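Local coordinates for hypothetical protein (Rhodococcus sp., PDB 2OV9) that probably hydrolyses medium- and long-chain fatty acyl-coenzyme A thioesters to the free acid and coenzyme A, as a hotdog-fold thioesterase of the THEM4/THEM5 family, at residues E52-A55 and E56-N59; L118-P121 and Y122-P125; E10-P13 and S14-L18. One frame throughout, in Å; residues are numbered along the deposited sequence.

Contact 1. Residues E52-A55 and E56-N59; sequences ERVA and EELN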
loop_
_atom_site.group_PDB
_atom_site.type_symbol
_atom_site.label_atom_id
_atom_site.label_comp_id
_atom_site.label_asym_id
_atom_site.label_seq_id
_atom_site.Cartn_x
_atom_site.Cartn_y
_atom_site.Cartn_z
ATOM N N GLU B 52 22.164 7.314 13.596
ATOM C CA GLU B 52 23.236 7.465 12.617
ATOM C C GLU B 52 23.892 6.109 12.271
ATOM O O GLU B 52 24.020 5.738 11.096
ATOM C CB GLU B 52 24.272 8.472 13.120
ATOM C CG GLU B 52 25.469 8.624 12.195
ATOM C CD GLU B 52 26.561 9.485 12.781
ATOM O OE1 GLU B 52 26.406 10.001 13.918
ATOM O OE2 GLU B 52 27.589 9.640 12.090
ATOM N N ARG B 53 24.315 5.371 13.287
ATOM C CA ARG B 53 24.904 4.054 13.080
ATOM C C ARG B 53 23.851 3.067 12.534
ATOM O O ARG B 53 24.144 2.278 11.637
ATOM C CB ARG B 53 25.564 3.545 14.381
ATOM C CG ARG B 53 26.145 2.109 14.312
ATOM C CD ARG B 53 27.252 1.991 13.299
ATOM N NE ARG B 53 27.447 0.600 12.904
ATOM C CZ ARG B 53 27.991 0.203 11.756
ATOM N NH1 ARG B 53 28.424 1.093 10.854
ATOM N NH2 ARG B 53 28.116 -1.096 11.518
ATOM N N VAL B 54 22.624 3.136 13.039
ATOM C CA VAL B 54 21.548 2.241 12.546
ATOM C C VAL B 54 21.362 2.405 11.025
ATOM O O VAL B 54 21.258 1.406 10.288
ATOM C CB VAL B 54 20.234 2.471 13.323
ATOM C CG1 VAL B 54 19.008 1.819 12.634
ATOM C CG2 VAL B 54 20.387 1.955 14.758
ATOM N N ALA B 55 21.369 3.647 10.546
ATOM C CA ALA B 55 21.292 3.888 9.084
ATOM C C ALA B 55 22.485 3.260 8.333
ATOM O O ALA B 55 22.330 2.659 7.257
ATOM C CB ALA B 55 21.179 5.354 8.795
ATOM N N GLU B 56 23.684 3.379 8.895
ATOM C CA GLU B 56 24.845 2.724 8.300
ATOM C C GLU B 56 24.658 1.201 8.220
ATOM O O GLU B 56 24.916 0.597 7.185
ATOM C CB GLU B 56 26.102 3.093 9.063
ATOM C CG GLU B 56 26.450 4.576 9.015
ATOM C CD GLU B 56 27.684 4.907 9.829
ATOM O OE1 GLU B 56 28.067 4.083 10.682
ATOM O OE2 GLU B 56 28.293 5.984 9.619
ATOM N N GLU B 57 24.177 0.597 9.301
ATOM C CA GLU B 57 23.915 -0.845 9.373
ATOM C C GLU B 57 22.910 -1.290 8.322
ATOM O O GLU B 57 23.096 -2.310 7.638
ATOM C CB GLU B 57 23.314 -1.194 10.719
ATOM C CG GLU B 57 24.249 -1.150 11.881
ATOM C CD GLU B 57 23.586 -1.700 13.112
ATOM O OE1 GLU B 57 23.298 -2.923 13.128
ATOM O OE2 GLU B 57 23.341 -0.899 14.045
ATOM N N LEU B 58 21.828 -0.530 8.207
ATOM C CA LEU B 58 20.754 -0.872 7.274
ATOM C C LEU B 58 21.253 -0.761 5.848
ATOM O O LEU B 58 21.017 -1.664 5.042
ATOM C CB LEU B 58 19.526 0.009 7.476
ATOM C CG LEU B 58 18.687 -0.360 8.713
ATOM C CD1 LEU B 58 17.712 0.760 9.011
ATOM C CD2 LEU B 58 17.948 -1.675 8.458
ATOM N N ASN B 59 21.998 0.304 5.567
ATOM C CA ASN B 59 22.622 0.475 4.254
ATOM C C ASN B 59 23.627 -0.650 3.931
ATOM O O ASN B 59 23.685 -1.115 2.788
ATOM C CB ASN B 59 23.294 1.856 4.145
ATOM C CG ASN B 59 22.319 2.973 3.731
ATOM O OD1 ASN B 59 22.295 4.057 4.328
ATOM N ND2 ASN B 59 21.534 2.719 2.697
#

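Contact 2. Residues L118-P121 and Y122-P125; sequences LTIP and YQGP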
loop_
_atom_site.group_PDB
_atom_site.type_symbol
_atom_site.label_atom_id
_atom_site.label_comp_id
_atom_site.label_asym_id
_atom_site.label_seq_id
_atom_site.Cartn_x
_atom_site.Cartn_y
_atom_site.Cartn_z
ATOM N N LEU B 118 -3.878 -5.199 11.313
ATOM C CA LEU B 118 -2.965 -4.213 10.730
ATOM C C LEU B 118 -2.317 -3.290 11.743
ATOM O O LEU B 118 -2.883 -2.996 12.788
ATOM C CB LEU B 118 -3.661 -3.401 9.624
ATOM C CG LEU B 118 -4.099 -4.138 8.368
ATOM C CD1 LEU B 118 -5.064 -3.278 7.540
ATOM C CD2 LEU B 118 -2.894 -4.551 7.497
ATOM N N THR B 119 -1.132 -2.818 11.381
ATOM C CA THR B 119 -0.198 -2.120 12.262
ATOM C C THR B 119 0.085 -0.695 11.796
ATOM O O THR B 119 -0.384 -0.273 10.716
ATOM C CB THR B 119 1.126 -2.863 12.251
ATOM O OG1 THR B 119 1.486 -3.113 10.886
ATOM C CG2 THR B 119 1.006 -4.205 12.989
ATOM N N ILE B 120 0.873 0.047 12.575
ATOM C CA ILE B 120 0.950 1.499 12.342
ATOM C C ILE B 120 1.478 1.980 10.994
ATOM O O ILE B 120 1.185 3.083 10.619
ATOM C CB ILE B 120 1.632 2.347 13.455
ATOM C CG1 ILE B 120 3.056 1.887 13.760
ATOM C CG2 ILE B 120 0.730 2.498 14.697
ATOM C CD1 ILE B 120 3.839 2.995 14.502
ATOM N N PRO B 121 2.290 1.185 10.280
ATOM C CA PRO B 121 2.659 1.676 8.933
ATOM C C PRO B 121 1.481 1.883 8.000
ATOM O O PRO B 121 1.592 2.665 7.033
ATOM C CB PRO B 121 3.554 0.545 8.397
ATOM C CG PRO B 121 4.184 -0.004 9.603
ATOM C CD PRO B 121 3.024 -0.056 10.588
ATOM N N TYR B 122 0.388 1.163 8.267
ATOM C CA TYR B 122 -0.862 1.191 7.460
ATOM C C TYR B 122 -1.872 2.284 7.885
ATOM O O TYR B 122 -2.998 2.373 7.339
ATOM C CB TYR B 122 -1.511 -0.220 7.473
ATOM C CG TYR B 122 -0.543 -1.279 6.971
ATOM C CD1 TYR B 122 -0.291 -1.433 5.610
ATOM C CD2 TYR B 122 0.202 -2.047 7.866
ATOM C CE1 TYR B 122 0.625 -2.397 5.137
ATOM C CE2 TYR B 122 1.142 -2.984 7.416
ATOM C CZ TYR B 122 1.342 -3.148 6.060
ATOM O OH TYR B 122 2.242 -4.079 5.626
ATOM N N GLN B 123 -1.435 3.126 8.819
ATOM C CA GLN B 123 -2.279 4.150 9.477
ATOM C C GLN B 123 -2.593 5.343 8.579
ATOM O O GLN B 123 -1.711 5.853 7.883
ATOM C CB GLN B 123 -1.586 4.651 10.732
ATOM C CG GLN B 123 -2.369 5.662 11.626
ATOM C CD GLN B 123 -1.735 5.773 13.019
ATOM O OE1 GLN B 123 -0.519 5.888 13.150
ATOM N NE2 GLN B 123 -2.552 5.729 14.051
ATOM N N GLY B 124 -3.863 5.762 8.602
ATOM C CA GLY B 124 -4.309 7.048 8.005
ATOM C C GLY B 124 -4.847 7.909 9.142
ATOM O O GLY B 124 -4.078 8.564 9.825
ATOM N N PRO B 125 -6.163 7.867 9.398
ATOM C CA PRO B 125 -6.653 8.588 10.574
ATOM C C PRO B 125 -6.102 7.931 11.848
ATOM O O PRO B 125 -5.924 6.713 11.867
ATOM C CB PRO B 125 -8.180 8.435 10.469
ATOM C CG PRO B 125 -8.437 8.103 8.999
ATOM C CD PRO B 125 -7.261 7.197 8.674
#

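Contact 3. Residues E10-P13 and S14-L18; sequences ENSP and SGTVL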
loop_
_atom_site.group_PDB
_atom_site.type_symbol
_atom_site.label_atom_id
_atom_site.label_comp_id
_atom_site.label_asym_id
_atom_site.label_seq_id
_atom_site.Cartn_x
_atom_site.Cartn_y
_atom_site.Cartn_z
ATOM N N GLU B 10 -13.842 -25.311 -7.845
ATOM C CA GLU B 10 -14.375 -26.596 -8.338
ATOM C C GLU B 10 -13.407 -27.771 -8.221
ATOM O O GLU B 10 -13.832 -28.944 -8.189
ATOM C CB GLU B 10 -14.852 -26.454 -9.782
ATOM C CG GLU B 10 -16.049 -25.547 -9.906
ATOM C CD GLU B 10 -16.380 -25.189 -11.331
ATOM O OE1 GLU B 10 -17.579 -24.967 -11.605
ATOM O OE2 GLU B 10 -15.458 -25.146 -12.181
ATOM N N ASN B 11 -12.111 -27.484 -8.194
ATOM C CA ASN B 11 -11.124 -28.563 -8.231
ATOM C C ASN B 11 -10.308 -28.719 -6.951
ATOM O O ASN B 11 -9.449 -29.572 -6.868
ATOM C CB ASN B 11 -10.209 -28.416 -9.460
ATOM C CG ASN B 11 -9.335 -27.187 -9.395
ATOM O OD1 ASN B 11 -9.062 -26.643 -8.304
ATOM N ND2 ASN B 11 -8.871 -26.736 -10.562
ATOM N N SER B 12 -10.585 -27.876 -5.961
ATOM C CA SER B 12 -9.838 -27.854 -4.710
ATOM C C SER B 12 -10.800 -27.818 -3.536
ATOM O O SER B 12 -11.888 -27.267 -3.671
ATOM C CB SER B 12 -8.916 -26.631 -4.705
ATOM O OG SER B 12 -7.863 -26.827 -5.645
ATOM N N PRO B 13 -10.434 -28.450 -2.399
ATOM C CA PRO B 13 -11.314 -28.361 -1.212
ATOM C C PRO B 13 -11.472 -26.948 -0.666
ATOM O O PRO B 13 -10.579 -26.104 -0.802
ATOM C CB PRO B 13 -10.625 -29.241 -0.143
ATOM C CG PRO B 13 -9.360 -29.751 -0.756
ATOM C CD PRO B 13 -9.233 -29.282 -2.174
ATOM N N SER B 14 -12.615 -26.704 -0.037
ATOM C CA SER B 14 -12.815 -25.484 0.724
ATOM C C SER B 14 -11.695 -25.384 1.750
ATOM O O SER B 14 -11.298 -26.403 2.348
ATOM C CB SER B 14 -14.184 -25.515 1.414
ATOM O OG SER B 14 -14.575 -24.207 1.812
ATOM N N GLY B 15 -11.187 -24.172 1.953
ATOM C CA GLY B 15 -10.100 -23.942 2.905
ATOM C C GLY B 15 -8.719 -24.090 2.271
ATOM O O GLY B 15 -7.706 -24.085 2.977
ATOM N N THR B 16 -8.669 -24.198 0.947
ATOM C CA THR B 16 -7.397 -24.277 0.243
ATOM C C THR B 16 -6.677 -22.943 0.413
ATOM O O THR B 16 -7.245 -21.895 0.098
ATOM C CB THR B 16 -7.618 -24.572 -1.267
ATOM O OG1 THR B 16 -8.122 -25.912 -1.407
ATOM C CG2 THR B 16 -6.327 -24.450 -2.031
ATOM N N VAL B 17 -5.457 -22.976 0.945
ATOM C CA VAL B 17 -4.687 -21.750 1.139
ATOM C C VAL B 17 -4.230 -21.325 -0.240
ATOM O O VAL B 17 -3.627 -22.127 -0.942
ATOM C CB VAL B 17 -3.470 -21.974 2.056
ATOM C CG1 VAL B 17 -2.679 -20.658 2.228
ATOM C CG2 VAL B 17 -3.918 -22.491 3.427
ATOM N N LEU B 18 -4.517 -20.079 -0.626
ATOM C CA LEU B 18 -4.195 -19.592 -1.977
ATOM C C LEU B 18 -2.898 -18.802 -2.061
ATOM O O LEU B 18 -2.209 -18.779 -3.099
ATOM C CB LEU B 18 -5.340 -18.736 -2.494
ATOM C CG LEU B 18 -6.668 -19.482 -2.620
ATOM C CD1 LEU B 18 -7.746 -18.552 -3.076
ATOM C CD2 LEU B 18 -6.519 -20.626 -3.607
#

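Contact 1. Residues E52-A55 and E56-N59
The carbonyl oxygen R53 O accepts the backbone N of E57 at 2.9 Å, an alpha-helical bond within helix 51-67, and two methylene groups crowd the same oxygen: CB of E56 lies 3.3 Å and CG of E57 3.4 Å from R53 O. The same i to i+4 bonding ties E56 N to E52 O, L58 N to V54 O and N59 N to A55 O. On this frame an i to i+3 salt bridge is added. R53 sends CG anti to its backbone N, then bends at chi2 (62°), which carries the guanidinium toward the next turn, where NH1 meets OE1 of E56 at 3.0 Å. CG of E57 lies over one face of the guanidinium. The carboxylate oxygen of E56 sits nearly in the guanidinium plane, but it is approached on its anti side, and the two flat groups stand 77° apart, so a single N-H carries the bridge and no two-pronged pairing forms. The charge of R53 probably eases the nearness of E52 OE2 and E56 OE2, which are 4.5 Å apart. Another side of the helix faces the second subunit: V54 and L58 lie alongside each other, pointing the same way, and pack against I61 and A33 of that chain, respectively. Between the side chains of V54 and L58 the closest approach is methyl to methyl, V54 CG1 to L58 CD1 at 4.0 Å.

Contact 2. Residues L118-P121 and Y122-P125
L118 and P121 clasp the ring of Y122 between them. From one side the methyl CD2 of L118 makes a CH-pi contact, 4.2 Å from the ring centroid and 18° off the normal; against the opposite face lies CB of P121, displaced toward the rim. T119 comes in at the edge: its OG1, in the plane of the ring, is 3.5 Å from CD2 of Y122. That hydroxyl is placed by a chi1 of 49°, which sets OG1 between the backbone N and the carbonyl carbon of T119, alongside the tyrosine. The short 3-10 turn that starts at I120 brings Y122 back beside T119. Y122 N bonds to T119 O at 2.9 Å, the i to i+3 spacing of such a turn, and Q123 N follows on I120 O at 3.2 Å, reaching it from well above the carbonyl plane. T119 N, by contrast, is buried with no partner. At the far end of the ring, Y122 OH is hydrogen-bonded to L98 O of the same chain, anchoring the tyrosine at both ends. Were the ring replaced by the methyl of an alanine, L98 O would probably lose this donor and a gap would open between L118 and P121. Farther out, P121 and Y122 pack on L98 of the second subunit, whose N96 ND2 bonds to P121 O. The turn lies in the loop from strand 112-117 to helix 131-148, the long helix of the hotdog fold; L118 touches L137 and Y122 touches V133 on that helix, while T119, I120 and P121 lie against helix 26-43.

Contact 3. Residues E10-P13 and S14-L18
P13 and T16 close a tight turn by two hydrogen bonds to a single acceptor. The hydroxyl OG1 of T16 is hydrogen-bonded to P13 O, in the carbonyl plane on a lone pair; the modelled 2.5 Å is probably somewhat too short. T16 N adds a weak bond to P13 O, 3.2 Å long and bent to 130°. With chi1 at -69°, OG1 of T16 stands beside its own backbone N, and hydroxyl and amide can thus address the same oxygen. Two carbons lie against the hydroxyl: CB of S12 is 3.5 Å and CD of P13 3.6 Å from T16 OG1. Bonds along the chain and beyond it hold the flanks. S12 OG donates to N11 OD1 at 2.9 Å, an oxygen that also receives T8 N, and S14 OG pairs with S108 N. S12 and T16 further rest on W148 of helix 131-148. In the backbone, P13 to T16 is a type II beta turn, and G15, whose phi of 89° would jam a side chain against the preceding carbonyl, pairs together with T16 opposite G106, the combination of a type II turn with a G1 beta bulge.

Along the chain the order is contact 3, contact 1, contact 2, yet in space contact 3 stands apart: its centre is about 44 Å from that of contact 1 and about 31 Å from that of contact 2, on the opposite side of the chain's centre from both. Contacts 1 and 2 are closer, about 25 Å between centres. Contact 3 includes strand 16-17, an outermost strand of the antiparallel sheet within this chain, contact 1 belongs to the N-terminal helical domain, and contact 2 leaves strand 112-117 of that sheet for helix 131-148, which contact 3 also touches. Contacts 1 and 2 both meet the second subunit, so helical domain and hotdog domain alike contribute to the dimer.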